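Local coordinates for protein EchA1_1 (Mycobacterium avium subsp. paratuberculosis, PDB 3R9T) that probably catalyses the reversible hydration of 2-enoyl-CoA thioesters to 3-hydroxyacyl-CoA in fatty acid metabolism, at residues P103-V108 against L125-E130; V19-I24 against V58-G63. All blocks are in the same frame, centred on the assembly; numbering follows the deposited sequence. Where two conformers were deposited one is given.

Interaction 1: P103-V108 against L125-E130; sequences PTIAAV and LVVADE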
ATOM      1  N   PRO B 103      -5.258  21.243  -1.831  1.00 18.11           N
ATOM      2  CA  PRO B 103      -4.064  20.532  -1.422  1.00 17.99           C
ATOM      3  C   PRO B 103      -3.402  21.104  -0.172  1.00 17.59           C
ATOM      4  O   PRO B 103      -3.325  22.337  -0.003  1.00 17.90           O
ATOM      5  CB  PRO B 103      -3.132  20.672  -2.639  1.00 18.79           C
ATOM      6  CG  PRO B 103      -3.627  21.905  -3.354  1.00 20.27           C
ATOM      7  CD  PRO B 103      -5.104  21.848  -3.167  1.00 19.32           C
ATOM      8  N   THR B 104      -2.934  20.181   0.677  1.00 16.44           N
ATOM      9  CA  THR B 104      -2.176  20.493   1.882  1.00 16.65           C
ATOM     10  C   THR B 104      -0.766  19.920   1.823  1.00 17.14           C
ATOM     11  O   THR B 104      -0.573  18.778   1.444  1.00 16.40           O
ATOM     12  CB  THR B 104      -2.886  19.985   3.154  1.00 16.94           C
ATOM     13  OG1 THR B 104      -3.060  18.560   3.071  1.00 16.33           O
ATOM     14  CG2 THR B 104      -4.278  20.680   3.315  1.00 18.02           C
ATOM     15  N   ILE B 105       0.213  20.739   2.189  1.00 16.85           N
ATOM     16  CA  ILE B 105       1.603  20.374   2.154  1.00 16.99           C
ATOM     17  C   ILE B 105       2.176  20.700   3.512  1.00 16.84           C
ATOM     18  O   ILE B 105       2.143  21.857   3.940  1.00 18.64           O
ATOM     19  CB  ILE B 105       2.354  21.205   1.101  1.00 17.48           C
ATOM     20  CG1 ILE B 105       1.706  21.059  -0.280  1.00 19.79           C
ATOM     21  CG2 ILE B 105       3.876  20.858   1.127  1.00 18.00           C
ATOM     22  CD1 ILE B 105       2.221  22.101  -1.299  1.00 23.07           C
ATOM     23  N   ALA B 106       2.715  19.696   4.183  1.00 16.43           N
ATOM     24  CA  ALA B 106       3.449  19.895   5.415  1.00 16.89           C
ATOM     25  C   ALA B 106       4.886  20.301   5.104  1.00 17.86           C
ATOM     26  O   ALA B 106       5.578  19.602   4.381  1.00 18.81           O
ATOM     27  CB  ALA B 106       3.449  18.615   6.205  1.00 16.79           C
ATOM     28  N   ALA B 107       5.316  21.446   5.622  1.00 18.08           N
ATOM     29  CA  ALA B 107       6.668  21.895   5.444  1.00 18.61           C
ATOM     30  C   ALA B 107       7.372  21.703   6.774  1.00 19.21           C
ATOM     31  O   ALA B 107       7.262  22.547   7.685  1.00 20.41           O
ATOM     32  CB  ALA B 107       6.673  23.335   5.025  1.00 18.47           C
ATOM     33  N   VAL B 108       8.033  20.556   6.884  1.00 19.06           N
ATOM     34  CA  VAL B 108       8.611  20.082   8.129  1.00 19.26           C
ATOM     35  C   VAL B 108      10.003  20.664   8.332  1.00 20.84           C
ATOM     36  O   VAL B 108      10.979  20.245   7.691  1.00 21.78           O
ATOM     37  CB  VAL B 108       8.605  18.576   8.149  1.00 19.18           C
ATOM     38  CG1 VAL B 108       9.218  18.077   9.424  1.00 19.47           C
ATOM     39  CG2 VAL B 108       7.142  18.084   7.995  1.00 19.29           C
ATOM     40  N   LEU B 125       0.919  16.055   0.979  1.00 14.88           N
ATOM     41  CA  LEU B 125       2.329  16.038   0.560  1.00 15.00           C
ATOM     42  C   LEU B 125       3.179  16.538   1.719  1.00 15.12           C
ATOM     43  O   LEU B 125       2.713  17.283   2.589  1.00 15.70           O
ATOM     44  CB  LEU B 125       2.534  16.940  -0.651  1.00 15.90           C
ATOM     45  CG  LEU B 125       1.664  16.562  -1.858  1.00 16.05           C
ATOM     46  CD1 LEU B 125       1.637  17.695  -2.902  1.00 20.56           C
ATOM     47  CD2 LEU B 125       2.126  15.242  -2.447  1.00 16.36           C
ATOM     48  N   VAL B 126       4.435  16.117   1.723  1.00 14.84           N
ATOM     49  CA  VAL B 126       5.410  16.526   2.745  1.00 15.70           C
ATOM     50  C   VAL B 126       6.772  16.867   2.131  1.00 16.19           C
ATOM     51  O   VAL B 126       7.353  16.058   1.425  1.00 15.54           O
ATOM     52  CB  VAL B 126       5.636  15.426   3.811  1.00 15.48           C
ATOM     53  CG1 VAL B 126       6.480  15.953   4.936  1.00 15.54           C
ATOM     54  CG2 VAL B 126       4.279  14.910   4.361  1.00 16.61           C
ATOM     55  N   VAL B 127       7.267  18.054   2.464  1.00 17.18           N
ATOM     56  CA  VAL B 127       8.643  18.463   2.198  1.00 18.81           C
ATOM     57  C   VAL B 127       9.336  18.629   3.559  1.00 18.81           C
ATOM     58  O   VAL B 127       8.777  19.266   4.461  1.00 19.21           O
ATOM     59  CB  VAL B 127       8.641  19.777   1.421  1.00 19.68           C
ATOM     60  CG1 VAL B 127      10.071  20.256   1.110  1.00 22.15           C
ATOM     61  CG2 VAL B 127       7.822  19.606   0.149  1.00 21.57           C
ATOM     62  N   ALA B 128      10.529  18.055   3.721  1.00 19.25           N
ATOM     63  CA  ALA B 128      11.226  18.106   5.008  1.00 19.99           C
ATOM     64  C   ALA B 128      12.639  18.651   4.900  1.00 21.21           C
ATOM     65  O   ALA B 128      13.386  18.278   4.010  1.00 20.92           O
ATOM     66  CB  ALA B 128      11.279  16.735   5.623  1.00 19.96           C
ATOM     67  N   ASP B 129      12.980  19.523   5.841  1.00 22.75           N
ATOM     68  CA  ASP B 129      14.356  19.886   6.158  1.00 24.83           C
ATOM     69  C   ASP B 129      15.158  18.595   6.419  1.00 25.43           C
ATOM     70  O   ASP B 129      14.665  17.676   7.081  1.00 26.01           O
ATOM     71  CB  ASP B 129      14.301  20.781   7.404  1.00 25.39           C
ATOM     72  CG  ASP B 129      15.611  21.465   7.715  1.00 28.19           C
ATOM     73  OD1 ASP B 129      16.595  20.756   8.018  1.00 29.89           O
ATOM     74  OD2 ASP B 129      15.635  22.717   7.705  1.00 30.03           O
ATOM     75  N   GLU B 130      16.386  18.532   5.902  1.00 26.91           N
ATOM     76  CA  GLU B 130      17.266  17.361   6.042  0.50 27.54           C
ATOM     77  C   GLU B 130      17.438  16.966   7.509  1.00 28.02           C
ATOM     78  O   GLU B 130      17.703  15.811   7.813  1.00 28.51           O
ATOM     79  CB  GLU B 130      18.642  17.620   5.388  0.50 28.62           C
ATOM     80  CG  GLU B 130      19.363  18.889   5.900  0.50 30.54           C
ATOM     81  CD  GLU B 130      20.718  19.160   5.241  0.50 32.69           C
ATOM     82  OE1 GLU B 130      21.557  18.234   5.189  0.50 33.51           O
ATOM     83  OE2 GLU B 130      20.949  20.318   4.800  0.50 33.08           O
TER

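Interaction 2: V19-I24 against V58-G63; sequences VMVITI and VLTGAG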
ATOM      1  N   VAL B  19      -1.465  30.793  -1.917  1.00 30.59           N
ATOM      2  CA  VAL B  19      -1.178  29.764  -0.914  1.00 28.96           C
ATOM      3  C   VAL B  19      -1.401  30.360   0.453  1.00 28.63           C
ATOM      4  O   VAL B  19      -0.909  31.449   0.752  1.00 29.07           O
ATOM      5  CB  VAL B  19       0.297  29.277  -0.959  1.00 28.52           C
ATOM      6  CG1 VAL B  19       0.552  28.187   0.100  1.00 27.90           C
ATOM      7  CG2 VAL B  19       0.651  28.766  -2.338  1.00 27.16           C
ATOM      8  N   MET B  20      -2.152  29.661   1.286  1.00 27.77           N
ATOM      9  CA  MET B  20      -2.222  30.034   2.676  1.00 27.51           C
ATOM     10  C   MET B  20      -1.146  29.278   3.403  1.00 26.19           C
ATOM     11  O   MET B  20      -1.080  28.048   3.313  1.00 25.70           O
ATOM     12  CB  MET B  20      -3.567  29.687   3.276  1.00 27.76           C
ATOM     13  CG  MET B  20      -3.644  30.000   4.743  1.00 30.08           C
ATOM     14  SD  MET B  20      -5.158  29.408   5.495  1.00 32.38           S
ATOM     15  CE  MET B  20      -6.272  30.747   5.032  1.00 33.58           C
ATOM     16  N   VAL B  21      -0.326  30.014   4.139  1.00 25.06           N
ATOM     17  CA  VAL B  21       0.689  29.415   4.984  1.00 24.83           C
ATOM     18  C   VAL B  21       0.220  29.489   6.434  1.00 24.74           C
ATOM     19  O   VAL B  21      -0.021  30.583   6.974  1.00 25.40           O
ATOM     20  CB  VAL B  21       2.042  30.132   4.828  1.00 25.10           C
ATOM     21  CG1 VAL B  21       3.084  29.561   5.786  1.00 25.12           C
ATOM     22  CG2 VAL B  21       2.523  30.053   3.387  1.00 24.98           C
ATOM     23  N   ILE B  22       0.090  28.317   7.050  1.00 23.76           N
ATOM     24  CA  ILE B  22      -0.307  28.183   8.450  1.00 23.11           C
ATOM     25  C   ILE B  22       0.913  27.799   9.279  1.00 23.46           C
ATOM     26  O   ILE B  22       1.542  26.775   9.010  1.00 22.06           O
ATOM     27  CB  ILE B  22      -1.367  27.065   8.616  1.00 22.22           C
ATOM     28  CG1 ILE B  22      -2.589  27.356   7.760  1.00 22.51           C
ATOM     29  CG2 ILE B  22      -1.786  26.906  10.080  1.00 23.43           C
ATOM     30  CD1 ILE B  22      -3.696  26.286   7.861  1.00 23.76           C
ATOM     31  N   THR B  23       1.241  28.593  10.295  1.00 24.43           N
ATOM     32  CA  THR B  23       2.443  28.357  11.080  1.00 25.38           C
ATOM     33  C   THR B  23       2.069  28.076  12.533  1.00 26.31           C
ATOM     34  O   THR B  23       1.434  28.916  13.188  1.00 27.01           O
ATOM     35  CB  THR B  23       3.407  29.567  10.996  1.00 26.15           C
ATOM     36  OG1 THR B  23       3.709  29.877   9.625  1.00 27.78           O
ATOM     37  CG2 THR B  23       4.692  29.280  11.754  1.00 26.54           C
ATOM     38  N   ILE B  24       2.446  26.902  13.036  1.00 26.02           N
ATOM     39  CA  ILE B  24       2.229  26.596  14.441  1.00 26.43           C
ATOM     40  C   ILE B  24       3.161  27.542  15.195  1.00 27.95           C
ATOM     41  O   ILE B  24       4.335  27.668  14.841  1.00 28.06           O
ATOM     42  CB  ILE B  24       2.561  25.145  14.776  1.00 25.80           C
ATOM     43  CG1 ILE B  24       1.671  24.182  13.980  1.00 23.85           C
ATOM     44  CG2 ILE B  24       2.374  24.898  16.263  1.00 26.03           C
ATOM     45  CD1 ILE B  24       2.171  22.734  14.011  1.00 24.66           C
ATOM     46  N   VAL B  58      -0.081  25.388   3.020  1.00 20.60           N
ATOM     47  CA  VAL B  58       1.152  24.877   3.624  1.00 19.76           C
ATOM     48  C   VAL B  58       1.098  25.030   5.140  1.00 20.52           C
ATOM     49  O   VAL B  58       0.743  26.107   5.650  1.00 22.45           O
ATOM     50  CB  VAL B  58       2.398  25.618   3.092  1.00 20.11           C
ATOM     51  CG1 VAL B  58       3.664  25.209   3.843  1.00 19.12           C
ATOM     52  CG2 VAL B  58       2.576  25.351   1.608  1.00 19.26           C
ATOM     53  N   LEU B  59       1.444  23.944   5.838  1.00 19.62           N
ATOM     54  CA  LEU B  59       1.500  23.890   7.299  1.00 19.92           C
ATOM     55  C   LEU B  59       2.962  23.754   7.704  1.00 20.20           C
ATOM     56  O   LEU B  59       3.637  22.857   7.230  1.00 19.43           O
ATOM     57  CB  LEU B  59       0.703  22.689   7.843  1.00 19.44           C
ATOM     58  CG  LEU B  59       0.764  22.521   9.371  1.00 19.59           C
ATOM     59  CD1 LEU B  59       0.048  23.693  10.056  1.00 19.67           C
ATOM     60  CD2 LEU B  59       0.198  21.155   9.808  1.00 20.97           C
ATOM     61  N   THR B  60       3.448  24.635   8.581  1.00 21.46           N
ATOM     62  CA  THR B  60       4.838  24.579   9.051  1.00 21.93           C
ATOM     63  C   THR B  60       4.894  25.007  10.531  1.00 22.90           C
ATOM     64  O   THR B  60       3.861  25.349  11.136  1.00 23.04           O
ATOM     65  CB  THR B  60       5.728  25.473   8.143  1.00 22.79           C
ATOM     66  OG1 THR B  60       7.124  25.141   8.282  1.00 23.13           O
ATOM     67  CG2 THR B  60       5.473  26.971   8.429  1.00 23.79           C
ATOM     68  N   GLY B  61       6.088  24.956  11.111  1.00 23.19           N
ATOM     69  CA  GLY B  61       6.292  25.304  12.505  1.00 24.30           C
ATOM     70  C   GLY B  61       7.183  26.524  12.585  1.00 25.41           C
ATOM     71  O   GLY B  61       8.089  26.692  11.769  1.00 25.25           O
ATOM     72  N   ALA B  62       6.930  27.365  13.580  1.00 26.64           N
ATOM     73  CA  ALA B  62       7.730  28.560  13.803  1.00 27.50           C
ATOM     74  C   ALA B  62       9.124  28.177  14.272  1.00 28.44           C
ATOM     75  O   ALA B  62       9.283  27.244  15.058  1.00 27.87           O
ATOM     76  CB  ALA B  62       7.053  29.461  14.846  1.00 28.16           C
ATOM     77  N   GLY B  63      10.133  28.906  13.802  1.00 29.69           N
ATOM     78  CA  GLY B  63      11.507  28.704  14.275  1.00 30.84           C
ATOM     79  C   GLY B  63      12.287  27.639  13.522  1.00 30.56           C
ATOM     80  O   GLY B  63      11.811  27.074  12.532  1.00 30.02           O
TER

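Interaction 1: P103-V108 against L125-E130
The flat groups that meet here are the peptides of Thr-104 to Val-108 and Leu-125 to Asp-129. Leu-125 N bonds to Thr-104 O at 3.1 Å, and Ala-106 N to Leu-125 O at 2.9 Å. Val-127 N to Ala-106 O, Val-108 N to Val-127 O and Asp-129 N to Val-108 O complete the parallel pairing. From one face of the sheet these peptides form project Ile-105, Ala-107, Leu-125 and Val-127; from the other, Ala-106, Val-108, Val-126 and Ala-128. On the latter face Val-108 and Val-126 cross obliquely: with Val-108 CG1 anti to its N (chi1 179°), CG2 lies beside that N and meets Val-126 CG1 at 3.8 Å. Ile-105 CG1 leans on Leu-125 CB at 4.2 Å. Asp-129 packs CB against Val-108 O at 3.4 Å, while its carboxylate turns to Arg-131 and the backbone N of Gly-190. Helix 192-204 covers the Ile-105 and Leu-125 face through Ala-200 and Ile-203, Lys-160 of a second subunit packs on Leu-125 and Val-126, and strands 56-61 and 185-187 flank the pair in the crotonase-fold sheet.

Interaction 2: V19-I24 against V58-G63
Thr-23 and Thr-60 lie side by side and point the same way, with Thr-23 OG1 3.6 Å from Thr-60 CG2. The rotation of Thr-60 (chi1 -162°) sets OG1 anti to the backbone N, where it hydrogen-bonds Ala-107 O on the next strand, and leaves CG2 in the crowded position between N and carbonyl carbon, turned to Thr-23. The methyl of Thr-23 leans towards the C-terminal end of the strand, away from its own OG1, and CG2 rests on Ala-62 N at 3.5 Å. On the opposite face of the sheet Ile-22 and Leu-59 run across one another: the bend at Leu-59 chi2 (67°) turns CD1 towards the neighbouring strand, 3.6 Å from Ile-22 O and 3.7 Å from Ile-22 CG2. Val-19 and Val-58 meet through one methyl each, CG1 to CG2 at 3.8 Å. Between the two layers of side chains the parallel backbones share five hydrogen bonds, from Val-58 N to Met-20 O through to Ala-62 N with Ile-24 O; the link of Ile-22 N to Val-58 O, 2.7 Å long, is nearly straight at 174°. Strands 19-24 and 56-61 form a beta-alpha-beta unit with helix 35-50, whose Ala-44 and Val-37 cover Ile-22 and Ile-24. Helix 192-204 packs on Val-19, Val-21 and Val-58 from the other face, and strand 11-16 continues the sheet beyond strand 19-24.

Interactions 1 and 2 are parallel pairings within one sheet, joined where strand 56-61 abuts strand 104-108: Ala-107 N lies 2.7 Å from Leu-59 O, a probable hydrogen bond, and Ala-107 CB packs on Val-58 CG1 at 3.7 Å. Helix 192-204 spans both on the same side of the sheet. Every touching residue of interaction 1 is buried, its side chains mostly aliphatic, alanines among branched residues, and a second subunit approaches it. Interaction 2 is also largely core, but Thr-23 and Ala-62 at its C-terminal end are partly exposed, and there hydroxyl and methyl groups mix; no other subunit touches 19-24 or 58-63, and helix 35-50 packs on the Ile-22 and Ile-24 side of strand 19-24.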